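Local coordinates for protein geranyltranstransferase (Agrobacterium tumefaciens, PDB 2H8O) that probably catalyses the condensation of geranyl diphosphate with isopentenyl diphosphate to form farnesyl diphosphate, at residues A[177-189]-A[224-238]. Residues are numbered along the deposited sequence; the frame is centred on the assembly and turned at random.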
ATOM      1  N   ARG A 177      -3.877   1.203  18.365  1.00 18.44           N
ATOM      2  CA  ARG A 177      -3.069   2.316  17.871  1.00 17.59           C
ATOM      3  C   ARG A 177      -2.492   2.031  16.466  1.00 17.43           C
ATOM      4  O   ARG A 177      -2.447   2.922  15.606  1.00 17.14           O
ATOM      5  CB  ARG A 177      -1.976   2.653  18.888  1.00 18.08           C
ATOM      6  CG  ARG A 177      -2.531   3.189  20.183  1.00 18.35           C
ATOM      7  CD  ARG A 177      -1.448   3.446  21.215  1.00 19.06           C
ATOM      8  NE  ARG A 177      -2.031   3.644  22.537  1.00 20.81           N
ATOM      9  CZ  ARG A 177      -1.342   4.010  23.617  1.00 21.98           C
ATOM     10  NH1 ARG A 177      -0.045   4.278  23.540  1.00 22.10           N
ATOM     11  NH2 ARG A 177      -1.971   4.146  24.784  1.00 22.54           N
ATOM     12  N   LYS A 178      -2.070   0.790  16.235  1.00 17.11           N
ATOM     13  CA  LYS A 178      -1.652   0.330  14.900  1.00 16.29           C
ATOM     14  C   LYS A 178      -2.774   0.509  13.873  1.00 16.20           C
ATOM     15  O   LYS A 178      -2.558   1.071  12.813  1.00 15.53           O
ATOM     16  CB  LYS A 178      -1.204  -1.126  14.961  1.00 16.45           C
ATOM     17  CG  LYS A 178       0.169  -1.285  15.630  1.00 15.41           C
ATOM     18  CD  LYS A 178       0.517  -2.736  15.951  1.00 16.58           C
ATOM     19  CE  LYS A 178       2.033  -2.902  16.166  1.00 16.18           C
ATOM     20  NZ  LYS A 178       2.393  -4.106  16.935  1.00 16.34           N
ATOM     21  N   ALA A 179      -3.977   0.058  14.207  1.00 15.67           N
ATOM     22  CA  ALA A 179      -5.129   0.224  13.284  1.00 15.63           C
ATOM     23  C   ALA A 179      -5.380   1.691  12.979  1.00 15.67           C
ATOM     24  O   ALA A 179      -5.574   2.069  11.830  1.00 15.24           O
ATOM     25  CB  ALA A 179      -6.391  -0.445  13.835  1.00 15.20           C
ATOM     26  N   ALA A 180      -5.356   2.536  14.016  1.00 15.84           N
ATOM     27  CA  ALA A 180      -5.558   3.973  13.830  1.00 16.28           C
ATOM     28  C   ALA A 180      -4.516   4.575  12.900  1.00 16.05           C
ATOM     29  O   ALA A 180      -4.815   5.421  12.064  1.00 15.88           O
ATOM     30  CB  ALA A 180      -5.517   4.681  15.179  1.00 16.76           C
ATOM     31  N   LEU A 181      -3.270   4.137  13.047  1.00 14.97           N
ATOM     32  CA  LEU A 181      -2.186   4.616  12.199  1.00 15.48           C
ATOM     33  C   LEU A 181      -2.350   4.132  10.760  1.00 14.42           C
ATOM     34  O   LEU A 181      -2.038   4.869   9.831  1.00 15.63           O
ATOM     35  CB  LEU A 181      -0.848   4.114  12.731  1.00 15.74           C
ATOM     36  CG  LEU A 181      -0.305   4.798  13.983  1.00 15.25           C
ATOM     37  CD1 LEU A 181       0.906   4.055  14.495  1.00 16.70           C
ATOM     38  CD2 LEU A 181       0.051   6.230  13.711  1.00 16.66           C
ATOM     39  N   VAL A 182      -2.778   2.887  10.570  1.00 15.12           N
ATOM     40  CA  VAL A 182      -2.980   2.350   9.224  1.00 15.05           C
ATOM     41  C   VAL A 182      -4.052   3.192   8.503  1.00 15.55           C
ATOM     42  O   VAL A 182      -3.868   3.609   7.345  1.00 15.85           O
ATOM     43  CB  VAL A 182      -3.355   0.864   9.239  1.00 14.85           C
ATOM     44  CG1 VAL A 182      -3.819   0.392   7.826  1.00 13.95           C
ATOM     45  CG2 VAL A 182      -2.161  -0.018   9.735  1.00 15.54           C
ATOM     46  N   ILE A 183      -5.146   3.464   9.197  1.00 15.81           N
ATOM     47  CA  ILE A 183      -6.216   4.315   8.636  1.00 15.77           C
ATOM     48  C   ILE A 183      -5.657   5.696   8.313  1.00 15.22           C
ATOM     49  O   ILE A 183      -5.817   6.202   7.209  1.00 14.90           O
ATOM     50  CB  ILE A 183      -7.444   4.432   9.585  1.00 15.26           C
ATOM     51  CG1 ILE A 183      -8.075   3.063   9.873  1.00 16.81           C
ATOM     52  CG2 ILE A 183      -8.485   5.417   9.020  1.00 16.99           C
ATOM     53  CD1 ILE A 183      -8.948   3.089  11.129  1.00 17.76           C
ATOM     54  N   SER A 184      -4.983   6.314   9.278  1.00 15.55           N
ATOM     55  CA  SER A 184      -4.492   7.677   9.104  1.00 15.98           C
ATOM     56  C   SER A 184      -3.502   7.764   7.935  1.00 15.89           C
ATOM     57  O   SER A 184      -3.548   8.707   7.124  1.00 15.88           O
ATOM     58  CB  SER A 184      -3.827   8.139  10.403  1.00 17.23           C
ATOM     59  OG  SER A 184      -3.421   9.483  10.346  1.00 21.57           O
ATOM     60  N   LEU A 185      -2.605   6.784   7.850  1.00 16.02           N
ATOM     61  CA  LEU A 185      -1.602   6.794   6.784  1.00 15.91           C
ATOM     62  C   LEU A 185      -2.232   6.553   5.400  1.00 15.89           C
ATOM     63  O   LEU A 185      -1.952   7.260   4.440  1.00 15.64           O
ATOM     64  CB  LEU A 185      -0.487   5.785   7.041  1.00 16.14           C
ATOM     65  CG  LEU A 185       0.661   5.853   6.032  1.00 17.07           C
ATOM     66  CD1 LEU A 185       1.222   7.287   5.886  1.00 17.51           C
ATOM     67  CD2 LEU A 185       1.757   4.846   6.404  1.00 17.17           C
ATOM     68  N   ALA A 186      -3.158   5.606   5.335  1.00 15.87           N
ATOM     69  CA  ALA A 186      -3.844   5.286   4.091  1.00 15.18           C
ATOM     70  C   ALA A 186      -4.663   6.475   3.589  1.00 15.68           C
ATOM     71  O   ALA A 186      -4.659   6.755   2.376  1.00 16.63           O
ATOM     72  CB  ALA A 186      -4.727   4.046   4.276  1.00 15.55           C
ATOM     73  N   ARG A 187      -5.328   7.175   4.516  1.00 15.34           N
ATOM     74  CA  ARG A 187      -6.122   8.343   4.138  1.00 15.39           C
ATOM     75  C   ARG A 187      -5.214   9.462   3.682  1.00 14.94           C
ATOM     76  O   ARG A 187      -5.507  10.120   2.692  1.00 15.59           O
ATOM     77  CB  ARG A 187      -7.029   8.816   5.280  1.00 15.88           C
ATOM     78  CG  ARG A 187      -8.037   7.760   5.699  1.00 18.78           C
ATOM     79  CD  ARG A 187      -9.399   7.859   5.056  1.00 25.09           C
ATOM     80  NE  ARG A 187     -10.146   6.668   5.465  1.00 24.91           N
ATOM     81  CZ  ARG A 187     -10.956   6.577   6.509  1.00 26.95           C
ATOM     82  NH1 ARG A 187     -11.239   7.636   7.250  1.00 26.20           N
ATOM     83  NH2 ARG A 187     -11.534   5.407   6.780  1.00 27.93           N
ATOM     84  N   ALA A 188      -4.095   9.656   4.385  1.00 15.11           N
ATOM     85  CA  ALA A 188      -3.138  10.714   4.024  1.00 15.75           C
ATOM     86  C   ALA A 188      -2.435  10.440   2.701  1.00 15.71           C
ATOM     87  O   ALA A 188      -2.015  11.385   2.011  1.00 17.01           O
ATOM     88  CB  ALA A 188      -2.083  10.886   5.108  1.00 16.31           C
ATOM     89  N   ALA A 189      -2.288   9.155   2.353  1.00 16.12           N
ATOM     90  CA  ALA A 189      -1.462   8.751   1.213  1.00 15.53           C
ATOM     91  C   ALA A 189      -2.204   8.493  -0.106  1.00 15.83           C
ATOM     92  O   ALA A 189      -1.589   8.530  -1.185  1.00 16.52           O
ATOM     93  CB  ALA A 189      -0.666   7.508   1.595  1.00 14.82           C
ATOM     94  N   ALA A 224      -0.299  16.382   3.400  1.00 16.75           N
ATOM     95  CA  ALA A 224      -0.968  15.295   4.122  1.00 16.44           C
ATOM     96  C   ALA A 224       0.039  14.400   4.875  1.00 16.15           C
ATOM     97  O   ALA A 224      -0.210  14.027   6.011  1.00 16.52           O
ATOM     98  CB  ALA A 224      -1.848  14.458   3.180  1.00 16.44           C
ATOM     99  N   LEU A 225       1.175  14.089   4.258  1.00 16.36           N
ATOM    100  CA  LEU A 225       2.191  13.253   4.927  1.00 16.31           C
ATOM    101  C   LEU A 225       2.820  13.976   6.116  1.00 16.33           C
ATOM    102  O   LEU A 225       3.186  13.338   7.090  1.00 16.82           O
ATOM    103  CB  LEU A 225       3.317  12.790   3.989  1.00 16.31           C
ATOM    104  CG  LEU A 225       2.922  11.786   2.919  1.00 17.19           C
ATOM    105  CD1 LEU A 225       4.166  11.064   2.433  1.00 18.62           C
ATOM    106  CD2 LEU A 225       1.902  10.764   3.419  1.00 16.78           C
ATOM    107  N   LEU A 226       2.951  15.298   6.011  1.00 16.52           N
ATOM    108  CA  LEU A 226       3.524  16.112   7.117  1.00 16.74           C
ATOM    109  C   LEU A 226       2.528  16.242   8.280  1.00 17.06           C
ATOM    110  O   LEU A 226       2.904  16.146   9.448  1.00 18.20           O
ATOM    111  CB  LEU A 226       4.037  17.457   6.591  1.00 16.22           C
ATOM    112  CG  LEU A 226       5.221  17.354   5.616  1.00 16.75           C
ATOM    113  CD1 LEU A 226       5.375  18.665   4.818  1.00 18.02           C
ATOM    114  CD2 LEU A 226       6.525  16.962   6.349  1.00 18.84           C
ATOM    115  N   ARG A 227       1.253  16.422   7.956  1.00 16.98           N
ATOM    116  CA  ARG A 227       0.164  16.342   8.919  1.00 16.81           C
ATOM    117  C   ARG A 227       0.173  14.999   9.659  1.00 16.54           C
ATOM    118  O   ARG A 227       0.169  14.942  10.893  1.00 16.66           O
ATOM    119  CB  ARG A 227      -1.175  16.569   8.185  1.00 16.50           C
ATOM    120  CG  ARG A 227      -2.407  16.459   9.056  1.00 17.45           C
ATOM    121  CD  ARG A 227      -3.672  16.356   8.186  1.00 19.37           C
ATOM    122  NE  ARG A 227      -3.827  15.008   7.633  1.00 19.36           N
ATOM    123  CZ  ARG A 227      -4.389  14.697   6.469  1.00 22.22           C
ATOM    124  NH1 ARG A 227      -4.823  15.640   5.638  1.00 22.72           N
ATOM    125  NH2 ARG A 227      -4.470  13.421   6.112  1.00 21.65           N
ATOM    126  N   PHE A 228       0.197  13.921   8.884  1.00 16.39           N
ATOM    127  CA  PHE A 228       0.240  12.586   9.435  1.00 15.77           C
ATOM    128  C   PHE A 228       1.465  12.426  10.359  1.00 15.58           C
ATOM    129  O   PHE A 228       1.355  11.839  11.437  1.00 15.37           O
ATOM    130  CB  PHE A 228       0.290  11.526   8.330  1.00 16.59           C
ATOM    131  CG  PHE A 228       0.624  10.158   8.852  1.00 15.20           C
ATOM    132  CD1 PHE A 228      -0.365   9.315   9.342  1.00 16.19           C
ATOM    133  CD2 PHE A 228       1.937   9.734   8.909  1.00 14.31           C
ATOM    134  CE1 PHE A 228      -0.038   8.079   9.875  1.00 16.14           C
ATOM    135  CE2 PHE A 228       2.275   8.494   9.447  1.00 14.82           C
ATOM    136  CZ  PHE A 228       1.295   7.667   9.930  1.00 15.55           C
ATOM    137  N   ALA A 229       2.631  12.908   9.938  1.00 14.90           N
ATOM    138  CA  ALA A 229       3.854  12.699  10.729  1.00 15.41           C
ATOM    139  C   ALA A 229       3.699  13.214  12.155  1.00 15.77           C
ATOM    140  O   ALA A 229       4.124  12.592  13.112  1.00 16.18           O
ATOM    141  CB  ALA A 229       5.030  13.387  10.064  1.00 15.36           C
ATOM    142  N   CYS A 230       3.073  14.369  12.276  1.00 15.75           N
ATOM    143  CA  CYS A 230       2.883  15.016  13.573  1.00 15.88           C
ATOM    144  C   CYS A 230       1.743  14.400  14.350  1.00 15.81           C
ATOM    145  O   CYS A 230       1.863  14.143  15.532  1.00 15.86           O
ATOM    146  CB  CYS A 230       2.635  16.489  13.364  1.00 18.37           C
ATOM    147  SG  CYS A 230       4.104  17.342  12.693  1.00 15.98           S
ATOM    148  N   GLU A 231       0.627  14.163  13.670  1.00 15.66           N
ATOM    149  CA  GLU A 231      -0.527  13.535  14.314  1.00 15.54           C
ATOM    150  C   GLU A 231      -0.200  12.132  14.821  1.00 16.12           C
ATOM    151  O   GLU A 231      -0.702  11.701  15.860  1.00 15.72           O
ATOM    152  CB  GLU A 231      -1.756  13.540  13.380  1.00 15.88           C
ATOM    153  CG  GLU A 231      -3.052  13.058  14.053  1.00 16.67           C
ATOM    154  CD  GLU A 231      -4.256  13.078  13.146  1.00 17.08           C
ATOM    155  OE1 GLU A 231      -4.120  13.483  11.983  1.00 18.76           O
ATOM    156  OE2 GLU A 231      -5.358  12.719  13.617  1.00 19.22           O
ATOM    157  N   ALA A 232       0.661  11.424  14.085  1.00 14.81           N
ATOM    158  CA  ALA A 232       1.079  10.076  14.468  1.00 15.78           C
ATOM    159  C   ALA A 232       1.668  10.002  15.869  1.00 15.36           C
ATOM    160  O   ALA A 232       1.498   8.997  16.559  1.00 16.54           O
ATOM    161  CB  ALA A 232       2.077   9.522  13.459  1.00 13.89           C
ATOM    162  N   GLY A 233       2.386  11.042  16.283  1.00 16.24           N
ATOM    163  CA  GLY A 233       2.969  11.044  17.617  1.00 17.07           C
ATOM    164  C   GLY A 233       1.910  10.942  18.699  1.00 16.91           C
ATOM    165  O   GLY A 233       2.068  10.202  19.684  1.00 18.54           O
ATOM    166  N   ALA A 234       0.823  11.697  18.521  1.00 18.38           N
ATOM    167  CA  ALA A 234      -0.325  11.648  19.421  1.00 17.80           C
ATOM    168  C   ALA A 234      -1.007  10.278  19.394  1.00 18.23           C
ATOM    169  O   ALA A 234      -1.364   9.738  20.442  1.00 18.98           O
ATOM    170  CB  ALA A 234      -1.320  12.747  19.073  1.00 18.08           C
ATOM    171  N   ILE A 235      -1.166   9.690  18.209  1.00 17.64           N
ATOM    172  CA  ILE A 235      -1.755   8.352  18.119  1.00 17.35           C
ATOM    173  C   ILE A 235      -0.879   7.311  18.844  1.00 17.62           C
ATOM    174  O   ILE A 235      -1.362   6.484  19.631  1.00 18.59           O
ATOM    175  CB  ILE A 235      -1.966   7.930  16.651  1.00 17.11           C
ATOM    176  CG1 ILE A 235      -2.972   8.863  15.992  1.00 16.78           C
ATOM    177  CG2 ILE A 235      -2.443   6.487  16.585  1.00 17.40           C
ATOM    178  CD1 ILE A 235      -3.138   8.582  14.529  1.00 15.89           C
ATOM    179  N   ILE A 236       0.421   7.373  18.597  1.00 17.55           N
ATOM    180  CA  ILE A 236       1.381   6.460  19.213  1.00 17.07           C
ATOM    181  C   ILE A 236       1.406   6.648  20.743  1.00 17.54           C
ATOM    182  O   ILE A 236       1.511   5.686  21.479  1.00 17.52           O
ATOM    183  CB  ILE A 236       2.780   6.710  18.635  1.00 17.07           C
ATOM    184  CG1 ILE A 236       2.844   6.244  17.161  1.00 16.62           C
ATOM    185  CG2 ILE A 236       3.866   6.031  19.503  1.00 15.96           C
ATOM    186  CD1 ILE A 236       4.055   6.798  16.369  1.00 17.11           C
ATOM    187  N   ALA A 237       1.337   7.894  21.192  1.00 17.79           N
ATOM    188  CA  ALA A 237       1.433   8.209  22.631  1.00 19.45           C
ATOM    189  C   ALA A 237       0.134   7.889  23.373  1.00 20.41           C
ATOM    190  O   ALA A 237       0.112   7.891  24.616  1.00 21.91           O
ATOM    191  CB  ALA A 237       1.815   9.659  22.832  1.00 19.37           C
ATOM    192  N   GLY A 238      -0.941   7.620  22.640  1.00 21.50           N
ATOM    193  CA  GLY A 238      -2.251   7.351  23.233  1.00 21.90           C
ATOM    194  C   GLY A 238      -2.882   8.609  23.803  1.00 22.50           C
ATOM    195  O   GLY A 238      -3.563   8.566  24.832  1.00 23.39           O
TER
HETATM  196  O   HOH W   1      -4.410  11.079   7.936  1.00 17.82           O
HETATM  197  O   HOH W   2      -1.265  10.274  12.255  1.00 26.94           O
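Ser-184 OG is gripped by two waters that link it to Arg-227 and Phe-228 on the partner helix. Water 1 lies 3.1 Å from this OG, donates to Ser-184 O and accepts from Arg-227 NH2; water 2, 3.0 Å from the same OG, donates to Phe-228 O. With OG anti to the backbone N (chi1 -175°), the hydroxyl also meets the ring edge of Phe-228 near its plane, 3.2 Å from CD1. That ring is a knob among Leu-181, Ser-184, Leu-185 and Ala-188. Leu-185 CD1 stands over one face in a CH-pi contact, 3.9 Å from the centroid and almost on the ring normal, while Ala-232 CB of its own helix lies off-centre over the opposite face. Leu-181 reciprocates, its side chain entering the hole of Phe-228, Ala-232, Ile-235 and Ile-236: CD2 reaches Ala-232 CB at 3.9 Å and CD1 touches Ile-236 CG1, the two side chains crossing at about a right angle. Farther along, Ala-188 CB fits among Ala-224, Leu-225, Arg-227 and Phe-228. At the other end the extended Arg-177 lays one guanidinium face over Gly-238 CA, and its NH1 donates to Ile-236 O at 2.9 Å, a bent bond (131°) arriving from above the carbonyl plane. Gly-238 closes helix 211-237 in a Schellman motif. The axes of 177-189 and 224-237 run antiparallel at 164°, 9.0 Å apart at closest approach, within the mainly helical polyprenyl synthetase fold; Arg-187 forms a salt bridge with Asp-164 of the second subunit. Such chemistry implies an interlocked apolar seam whose buried serine is satisfied through water and whose arginine donates to a last-turn carbonyl, where the helix dipole would probably favour positive charge.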